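Local coordinates for SusD superfamily protein (PDB 3OTN) that probably binds carbohydrate or another nutrient at the bacterial outer membrane, at residues Ser18-Ala26 with Asn92-Leu100. Residues are numbered along the deposited sequence; the frame is centred on the assembly and turned at random.
Sequences SALALTNSA and NCNLALQKL. With ACT (acetate ion), chain G; EDO (1,2-ethanediol), chain R; EDO (1,2-ethanediol), chain T.
Leu22 and Leu100 both hold CG anti to the carbonyl carbon (chi1 -74° for Leu22), which carries their methyl ends into the space between two helices. Leu22 CD1 lies 3.6 Å from Lys99 CB and also faces Leu100 CD2. Lys99 meets it with CB, and its amine runs off from the interface. Leu100 CD2 rests on Ala19 CB at 3.9 Å, and its CD1 touches Thr23 OG1. That hydroxyl donates to Ala19 O at 2.8 Å, tilted 34° from the carbonyl plane, while Thr23 N reaches the same oxygen from the opposite face. An alanine in place of Thr23 would probably leave Ala19 O with one grip fewer and open a gap beside Leu100 CD1. Ala96 is small enough to let the backbones close in, with its CB 3.5 Å from Leu22 O. Toward the C-terminal end of 18-26, Ala26 CB packs on Cys93 SG. No direct hydrogen bond joins 18-26 to 92-100; two waters bridge them. One donates to Ser25 O and accepts from Asn92 ND2, at 2.7 Å each. The other donates to Ser25 OG and Asn92 O. Tyr114 and Glu117 of helix 108-133 also touch Thr23. The axes of 18-25 and 92-100 approach to 8.7 Å at 156°. This near-antiparallel packing joins helix 15-25 to helix 79-100 in the largely helical N-terminal part of a SusD-like fold.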
ATOM      1  N   SER A  18       0.122  -9.827  29.563  1.00 20.96           N
ATOM      2  CA  SER A  18      -1.258 -10.016  29.074  1.00 22.77           C
ATOM      3  C   SER A  18      -1.691  -8.841  28.178  1.00 21.70           C
ATOM      4  O   SER A  18      -2.186  -9.057  27.076  1.00 19.97           O
ATOM      5  CB  SER A  18      -2.212 -10.221  30.234  1.00 24.45           C
ATOM      6  OG  SER A  18      -3.528 -10.372  29.758  1.00 32.22           O
ATOM      7  N   ALA A  19      -1.442  -7.622  28.651  1.00 20.71           N
ATOM      8  CA  ALA A  19      -1.693  -6.389  27.889  1.00 19.64           C
ATOM      9  C   ALA A  19      -0.887  -6.334  26.590  1.00 16.88           C
ATOM     10  O   ALA A  19      -1.400  -5.962  25.566  1.00 20.16           O
ATOM     11  CB  ALA A  19      -1.366  -5.138  28.786  1.00 15.82           C
ATOM     12  N   LEU A  20       0.391  -6.722  26.632  1.00 19.17           N
ATOM     13  CA  LEU A  20       1.219  -6.753  25.420  1.00 18.64           C
ATOM     14  C   LEU A  20       0.680  -7.759  24.376  1.00 19.03           C
ATOM     15  O   LEU A  20       0.641  -7.452  23.155  1.00 17.43           O
ATOM     16  CB  LEU A  20       2.684  -7.048  25.785  1.00 19.65           C
ATOM     17  CG  LEU A  20       3.733  -7.106  24.679  1.00 24.49           C
ATOM     18  CD1 LEU A  20       3.731  -5.849  23.806  1.00 22.47           C
ATOM     19  CD2 LEU A  20       5.123  -7.292  25.307  1.00 21.53           C
ATOM     20  N   ALA A  21       0.260  -8.933  24.857  1.00 20.44           N
ATOM     21  CA  ALA A  21      -0.314  -9.961  23.992  1.00 22.74           C
ATOM     22  C   ALA A  21      -1.610  -9.463  23.324  1.00 22.25           C
ATOM     23  O   ALA A  21      -1.793  -9.627  22.108  1.00 23.29           O
ATOM     24  CB  ALA A  21      -0.543 -11.292  24.777  1.00 21.36           C
ATOM     25  N   LEU A  22      -2.479  -8.826  24.087  1.00 22.69           N
ATOM     26  CA  LEU A  22      -3.699  -8.209  23.517  1.00 23.10           C
ATOM     27  C   LEU A  22      -3.333  -7.183  22.452  1.00 21.50           C
ATOM     28  O   LEU A  22      -3.907  -7.184  21.362  1.00 22.46           O
ATOM     29  CB  LEU A  22      -4.520  -7.505  24.604  1.00 23.22           C
ATOM     30  CG  LEU A  22      -5.285  -8.391  25.570  1.00 26.64           C
ATOM     31  CD1 LEU A  22      -5.644  -7.548  26.814  1.00 21.45           C
ATOM     32  CD2 LEU A  22      -6.532  -9.016  24.869  1.00 21.32           C
ATOM     33  N   THR A  23      -2.355  -6.320  22.766  1.00 19.15           N
ATOM     34  CA  THR A  23      -1.890  -5.272  21.835  1.00 18.26           C
ATOM     35  C   THR A  23      -1.306  -5.881  20.587  1.00 19.86           C
ATOM     36  O   THR A  23      -1.669  -5.476  19.463  1.00 16.35           O
ATOM     37  CB  THR A  23      -0.878  -4.372  22.497  1.00 18.60           C
ATOM     38  OG1 THR A  23      -1.484  -3.864  23.696  1.00 17.01           O
ATOM     39  CG2 THR A  23      -0.422  -3.209  21.576  1.00 15.55           C
ATOM     40  N   ASN A  24      -0.460  -6.893  20.773  1.00 18.35           N
ATOM     41  CA  ASN A  24       0.137  -7.611  19.637  1.00 20.81           C
ATOM     42  C   ASN A  24      -0.887  -8.315  18.737  1.00 18.45           C
ATOM     43  O   ASN A  24      -0.687  -8.423  17.533  1.00 17.93           O
ATOM     44  CB  ASN A  24       1.202  -8.613  20.138  1.00 19.04           C
ATOM     45  CG  ASN A  24       2.514  -7.932  20.600  1.00 24.30           C
ATOM     46  OD1 ASN A  24       2.830  -6.801  20.207  1.00 21.98           O
ATOM     47  ND2 ASN A  24       3.290  -8.647  21.428  1.00 21.05           N
ATOM     48  N   SER A  25      -2.015  -8.731  19.310  1.00 19.81           N
ATOM     49  CA  SER A  25      -3.058  -9.434  18.543  1.00 21.34           C
ATOM     50  C   SER A  25      -3.572  -8.539  17.401  1.00 19.33           C
ATOM     51  O   SER A  25      -3.978  -9.039  16.350  1.00 19.36           O
ATOM     52  CB  SER A  25      -4.215  -9.923  19.473  1.00 22.88           C
ATOM     53  OG  SER A  25      -5.094  -8.849  19.862  1.00 23.82           O
ATOM     54  N   ALA A  26      -3.491  -7.222  17.591  1.00 16.24           N
ATOM     55  CA  ALA A  26      -3.936  -6.241  16.586  1.00 16.29           C
ATOM     56  C   ALA A  26      -3.072  -6.230  15.336  1.00 16.33           C
ATOM     57  O   ALA A  26      -3.564  -5.922  14.222  1.00 20.38           O
ATOM     58  CB  ALA A  26      -4.019  -4.810  17.203  1.00 15.71           C
ATOM     59  N   ASN A  92     -10.071  -8.567  16.275  1.00 19.14           N
ATOM     60  CA  ASN A  92      -8.945  -8.571  17.223  1.00 21.66           C
ATOM     61  C   ASN A  92      -8.827  -7.243  17.939  1.00 19.62           C
ATOM     62  O   ASN A  92      -8.650  -7.220  19.147  1.00 19.36           O
ATOM     63  CB  ASN A  92      -7.577  -8.902  16.557  1.00 20.45           C
ATOM     64  CG  ASN A  92      -7.446 -10.362  16.143  1.00 23.61           C
ATOM     65  OD1 ASN A  92      -7.943 -11.256  16.820  1.00 29.40           O
ATOM     66  ND2 ASN A  92      -6.754 -10.604  15.042  1.00 17.67           N
ATOM     67  N   CYS A  93      -8.938  -6.146  17.196  1.00 20.39           N
ATOM     68  CA  CYS A  93      -8.859  -4.821  17.781  1.00 17.56           C
ATOM     69  C   CYS A  93      -9.976  -4.518  18.758  1.00 18.50           C
ATOM     70  O   CYS A  93      -9.720  -3.900  19.817  1.00 16.67           O
ATOM     71  CB  CYS A  93      -8.841  -3.720  16.719  1.00 19.54           C
ATOM     72  SG  CYS A  93      -7.439  -3.727  15.562  1.00 20.82           S
ATOM     73  N   ASN A  94     -11.216  -4.868  18.399  1.00 18.79           N
ATOM     74  CA  ASN A  94     -12.361  -4.586  19.266  1.00 20.34           C
ATOM     75  C   ASN A  94     -12.233  -5.304  20.590  1.00 21.01           C
ATOM     76  O   ASN A  94     -12.489  -4.731  21.642  1.00 21.24           O
ATOM     77  CB  ASN A  94     -13.697  -4.919  18.580  1.00 20.34           C
ATOM     78  CG  ASN A  94     -13.992  -3.995  17.386  1.00 20.18           C
ATOM     79  OD1 ASN A  94     -13.476  -2.892  17.332  1.00 20.57           O
ATOM     80  ND2 ASN A  94     -14.800  -4.465  16.417  1.00 18.89           N
ATOM     81  N   LEU A  95     -11.797  -6.555  20.545  1.00 21.16           N
ATOM     82  CA  LEU A  95     -11.624  -7.347  21.757  1.00 21.34           C
ATOM     83  C   LEU A  95     -10.437  -6.840  22.593  1.00 21.26           C
ATOM     84  O   LEU A  95     -10.518  -6.743  23.833  1.00 19.16           O
ATOM     85  CB  LEU A  95     -11.451  -8.828  21.363  1.00 25.78           C
ATOM     86  CG  LEU A  95     -11.355  -9.911  22.441  1.00 39.06           C
ATOM     87  CD1 LEU A  95     -12.437  -9.728  23.504  1.00 36.63           C
ATOM     88  CD2 LEU A  95     -11.435 -11.301  21.788  1.00 46.67           C
ATOM     89  N   ALA A  96      -9.333  -6.526  21.911  1.00 18.99           N
ATOM     90  CA  ALA A  96      -8.156  -5.924  22.534  1.00 19.58           C
ATOM     91  C   ALA A  96      -8.504  -4.624  23.289  1.00 21.86           C
ATOM     92  O   ALA A  96      -8.099  -4.444  24.452  1.00 21.40           O
ATOM     93  CB  ALA A  96      -7.064  -5.645  21.439  1.00 18.58           C
ATOM     94  N   LEU A  97      -9.276  -3.738  22.653  1.00 21.51           N
ATOM     95  CA  LEU A  97      -9.665  -2.480  23.285  1.00 21.25           C
ATOM     96  C   LEU A  97     -10.594  -2.706  24.475  1.00 23.28           C
ATOM     97  O   LEU A  97     -10.484  -1.999  25.479  1.00 22.98           O
ATOM     98  CB  LEU A  97     -10.272  -1.500  22.287  1.00 21.54           C
ATOM     99  CG  LEU A  97      -9.310  -0.887  21.253  1.00 20.94           C
ATOM    100  CD1 LEU A  97     -10.045  -0.182  20.078  1.00 20.48           C
ATOM    101  CD2 LEU A  97      -8.302   0.004  21.940  1.00 20.49           C
ATOM    102  N   GLN A  98     -11.495  -3.681  24.383  1.00 22.47           N
ATOM    103  CA  GLN A  98     -12.392  -3.987  25.516  1.00 24.92           C
ATOM    104  C   GLN A  98     -11.573  -4.492  26.693  1.00 24.81           C
ATOM    105  O   GLN A  98     -11.711  -3.988  27.796  1.00 26.33           O
ATOM    106  CB  GLN A  98     -13.429  -5.032  25.151  1.00 25.24           C
ATOM    107  CG  GLN A  98     -14.415  -5.338  26.286  1.00 25.95           C
ATOM    108  CD  GLN A  98     -15.202  -6.620  26.085  1.00 39.65           C
ATOM    109  OE1 GLN A  98     -14.635  -7.718  26.042  1.00 50.65           O
ATOM    110  NE2 GLN A  98     -16.516  -6.496  26.022  1.00 34.54           N
ATOM    111  N   LYS A  99     -10.662  -5.436  26.439  1.00 23.23           N
ATOM    112  CA  LYS A  99      -9.855  -6.005  27.522  1.00 23.21           C
ATOM    113  C   LYS A  99      -8.824  -5.019  28.093  1.00 23.61           C
ATOM    114  O   LYS A  99      -8.648  -4.937  29.327  1.00 25.30           O
ATOM    115  CB  LYS A  99      -9.228  -7.342  27.131  1.00 23.70           C
ATOM    116  CG  LYS A  99     -10.251  -8.484  26.787  1.00 31.07           C
ATOM    117  CD  LYS A  99     -11.073  -8.869  28.012  1.00 43.89           C
ATOM    118  CE  LYS A  99     -11.878 -10.176  27.840  1.00 47.90           C
ATOM    119  NZ  LYS A  99     -13.074 -10.094  28.735  1.00 51.38           N
ATOM    120  N   LEU A 100      -8.173  -4.241  27.233  1.00 20.98           N
ATOM    121  CA  LEU A 100      -7.224  -3.205  27.706  1.00 24.09           C
ATOM    122  C   LEU A 100      -7.857  -2.188  28.672  1.00 28.31           C
ATOM    123  O   LEU A 100      -7.193  -1.720  29.606  1.00 30.91           O
ATOM    124  CB  LEU A 100      -6.524  -2.494  26.547  1.00 19.66           C
ATOM    125  CG  LEU A 100      -5.471  -3.374  25.843  1.00 19.51           C
ATOM    126  CD1 LEU A 100      -5.088  -2.792  24.466  1.00 17.35           C
ATOM    127  CD2 LEU A 100      -4.218  -3.576  26.724  1.00 16.60           C
TER
HETATM  128  C   ACT G 606       3.136 -12.038  22.109  1.00 50.28           C
HETATM  129  O   ACT G 606       2.903 -11.320  23.120  1.00 45.81           O
HETATM  130  OXT ACT G 606       2.305 -11.977  21.158  1.00 49.06           O
HETATM  131  CH3 ACT G 606       4.385 -12.886  22.025  1.00 48.52           C
HETATM  132  C1  EDO R 631     -14.116  -1.938  21.593  1.00 38.42           C
HETATM  133  O1  EDO R 631     -14.881  -2.913  22.286  1.00 47.95           O
HETATM  134  C2  EDO R 631     -14.804  -0.585  21.700  1.00 51.20           C
HETATM  135  O2  EDO R 631     -14.486   0.221  20.560  1.00 49.22           O
HETATM  136  C1  EDO T 634       5.167  -7.588  16.504  1.00 53.38           C
HETATM  137  O1  EDO T 634       3.828  -7.589  16.995  1.00 44.00           O
HETATM  138  C2  EDO T 634       5.335  -6.602  15.345  1.00 45.01           C
HETATM  139  O2  EDO T 634       6.297  -5.641  15.733  1.00 52.47           O
HETATM  140  O   HOH W   1      -5.125  -8.754  13.887  1.00 18.53           O
HETATM  141  O   HOH W   2      -7.640  -9.526  20.429  1.00 24.72           O